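PDB 5U1T: separin from Saccharomyces cerevisiae, which cleaves the MCD1/SCC1 subunit of cohesin at the onset of anaphase as a caspase-like cysteine protease, allowing chromosomes to separate. Local coordinates for residues G914-D919 with V935-Q940. Numbering follows the deposited sequence.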
loop_
_atom_site.group_PDB
_atom_site.type_symbol
_atom_site.label_atom_id
_atom_site.label_comp_id
_atom_site.label_asym_id
_atom_site.label_seq_id
_atom_site.Cartn_x
_atom_site.Cartn_y
_atom_site.Cartn_z
ATOM N N GLY A 914 -14.161 3.711 -26.098
ATOM C CA GLY A 914 -14.681 2.864 -27.152
ATOM C C GLY A 914 -13.904 2.924 -28.452
ATOM O O GLY A 914 -14.008 2.016 -29.256
ATOM N N LYS A 915 -13.137 3.991 -28.669
ATOM C CA LYS A 915 -12.299 4.104 -29.858
ATOM C C LYS A 915 -11.327 2.940 -29.964
ATOM O O LYS A 915 -10.940 2.348 -28.950
ATOM C CB LYS A 915 -11.503 5.398 -29.845
ATOM C CG LYS A 915 -12.338 6.626 -29.976
ATOM C CD LYS A 915 -11.514 7.881 -29.935
ATOM C CE LYS A 915 -12.444 9.073 -30.099
ATOM N NZ LYS A 915 -11.664 10.345 -30.040
ATOM N N ASP A 916 -10.948 2.601 -31.194
ATOM C CA ASP A 916 -9.807 1.729 -31.400
ATOM C C ASP A 916 -8.756 2.586 -32.052
ATOM O O ASP A 916 -9.071 3.495 -32.802
ATOM C CB ASP A 916 -10.141 0.511 -32.261
ATOM C CG ASP A 916 -10.562 0.881 -33.693
ATOM O OD1 ASP A 916 -9.682 0.970 -34.579
ATOM O OD2 ASP A 916 -11.777 1.061 -33.921
ATOM N N ILE A 917 -7.502 2.319 -31.745
ATOM C CA ILE A 917 -6.452 3.199 -32.191
ATOM C C ILE A 917 -5.612 2.477 -33.207
ATOM O O ILE A 917 -5.817 1.289 -33.490
ATOM C CB ILE A 917 -5.560 3.692 -31.014
ATOM C CG1 ILE A 917 -4.770 2.537 -30.379
ATOM C CG2 ILE A 917 -6.405 4.411 -29.953
ATOM C CD1 ILE A 917 -4.329 2.815 -28.923
ATOM N N ASP A 918 -4.667 3.222 -33.758
ATOM C CA ASP A 918 -3.713 2.698 -34.702
ATOM C C ASP A 918 -2.900 1.617 -34.005
ATOM O O ASP A 918 -2.373 1.840 -32.933
ATOM C CB ASP A 918 -2.840 3.840 -35.199
ATOM C CG ASP A 918 -1.875 3.422 -36.272
ATOM O OD1 ASP A 918 -1.676 2.208 -36.502
ATOM O OD2 ASP A 918 -1.288 4.337 -36.887
ATOM N N ASP A 919 -2.822 0.441 -34.613
ATOM C CA ASP A 919 -2.132 -0.703 -34.014
ATOM C C ASP A 919 -0.668 -0.396 -33.723
ATOM O O ASP A 919 -0.118 -0.831 -32.702
ATOM C CB ASP A 919 -2.242 -1.936 -34.928
ATOM C CG ASP A 919 -3.647 -2.540 -34.938
ATOM O OD1 ASP A 919 -4.484 -2.138 -34.095
ATOM O OD2 ASP A 919 -3.907 -3.439 -35.778
ATOM N N VAL A 935 -13.789 -4.209 -33.542
ATOM C CA VAL A 935 -14.941 -5.047 -33.859
ATOM C C VAL A 935 -16.243 -4.291 -33.675
ATOM O O VAL A 935 -17.024 -4.197 -34.602
ATOM C CB VAL A 935 -14.975 -6.327 -33.000
ATOM C CG1 VAL A 935 -16.355 -6.962 -33.046
ATOM C CG2 VAL A 935 -13.914 -7.309 -33.471
ATOM N N HIS A 936 -16.475 -3.734 -32.495
ATOM C CA HIS A 936 -17.714 -2.994 -32.265
ATOM C C HIS A 936 -17.820 -1.747 -33.151
ATOM O O HIS A 936 -18.895 -1.410 -33.639
ATOM C CB HIS A 936 -17.850 -2.614 -30.785
ATOM C CG HIS A 936 -17.964 -3.799 -29.876
ATOM N ND1 HIS A 936 -19.158 -4.450 -29.647
ATOM C CD2 HIS A 936 -17.029 -4.467 -29.157
ATOM C CE1 HIS A 936 -18.956 -5.458 -28.816
ATOM N NE2 HIS A 936 -17.671 -5.496 -28.513
ATOM N N ASN A 937 -16.707 -1.074 -33.385
ATOM C CA ASN A 937 -16.737 0.102 -34.231
ATOM C C ASN A 937 -17.024 -0.276 -35.676
ATOM O O ASN A 937 -17.720 0.438 -36.405
ATOM C CB ASN A 937 -15.417 0.860 -34.142
ATOM C CG ASN A 937 -15.319 1.696 -32.900
ATOM O OD1 ASN A 937 -16.332 2.150 -32.368
ATOM N ND2 ASN A 937 -14.098 1.911 -32.426
ATOM N N MET A 938 -16.454 -1.405 -36.072
ATOM C CA MET A 938 -16.632 -1.945 -37.395
ATOM C C MET A 938 -18.105 -2.341 -37.580
ATOM O O MET A 938 -18.725 -2.045 -38.603
ATOM C CB MET A 938 -15.697 -3.133 -37.580
ATOM C CG MET A 938 -15.759 -3.818 -38.921
ATOM S SD MET A 938 -14.394 -5.019 -39.025
ATOM C CE MET A 938 -14.709 -5.877 -40.594
ATOM N N TRP A 939 -18.673 -2.980 -36.562
ATOM C CA TRP A 939 -20.081 -3.326 -36.574
ATOM C C TRP A 939 -21.010 -2.098 -36.681
ATOM O O TRP A 939 -21.868 -2.072 -37.551
ATOM C CB TRP A 939 -20.455 -4.146 -35.334
ATOM C CG TRP A 939 -21.877 -4.503 -35.391
ATOM C CD1 TRP A 939 -22.901 -3.944 -34.683
ATOM C CD2 TRP A 939 -22.468 -5.444 -36.277
ATOM N NE1 TRP A 939 -24.096 -4.509 -35.053
ATOM C CE2 TRP A 939 -23.853 -5.431 -36.036
ATOM C CE3 TRP A 939 -21.955 -6.310 -37.245
ATOM C CZ2 TRP A 939 -24.733 -6.247 -36.724
ATOM C CZ3 TRP A 939 -22.824 -7.123 -37.928
ATOM C CH2 TRP A 939 -24.204 -7.089 -37.668
ATOM N N GLN A 940 -20.856 -1.086 -35.821
ATOM C CA GLN A 940 -21.774 0.065 -35.872
ATOM C C GLN A 940 -21.750 0.694 -37.275
ATOM O O GLN A 940 -22.774 1.152 -37.780
ATOM C CB GLN A 940 -21.442 1.112 -34.775
ATOM C CG GLN A 940 -21.673 0.679 -33.292
ATOM C CD GLN A 940 -21.247 1.759 -32.235
ATOM O OE1 GLN A 940 -20.381 2.619 -32.500
ATOM N NE2 GLN A 940 -21.859 1.702 -31.039
#
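Asn937 of helix 927-946 reaches the loop 914-919 with its side-chain amide, and ND2 makes both hydrogen bonds between the two segments, to Asp916 and to the carbonyl of Gly914. Ahead of it on the helix, Val935 turns away from the loop and packs on Met1022 and Leu1025 of helix 1012-1028, where Met938 also touches Leu1025. At Asn937, CG lies anti to the carbonyl carbon (chi1 -79°), which sends the amide out to the loop. The stronger bond runs from ND2 to OD2 of Asp916, 2.9 Å long and nearly straight at 170°. OD2 accepts it on its anti side, with the donor tilted somewhat out of the carboxylate plane, and the carboxylate and amide planes are 47° apart. The other oxygen, OD1, forms a salt bridge with Arg934, so one helix holds the carboxylate at both oxygens. ND2 also gives a weak, bent bond to Gly914 O at 3.2 Å. A leucine here in place of Asn937 would probably leave OD2 of Asp916 and the Gly914 carbonyl without this shared donor. Gly914 is the first residue to leave helical angles after helix 905-912, and its positive phi belongs to a Schellman motif, so the contact ties a helix C-terminus and its following loop to the next helix in the chain. Beyond Asn937, Trp939 packs on Leu1048 and Thr1049 of helix 1036-1054.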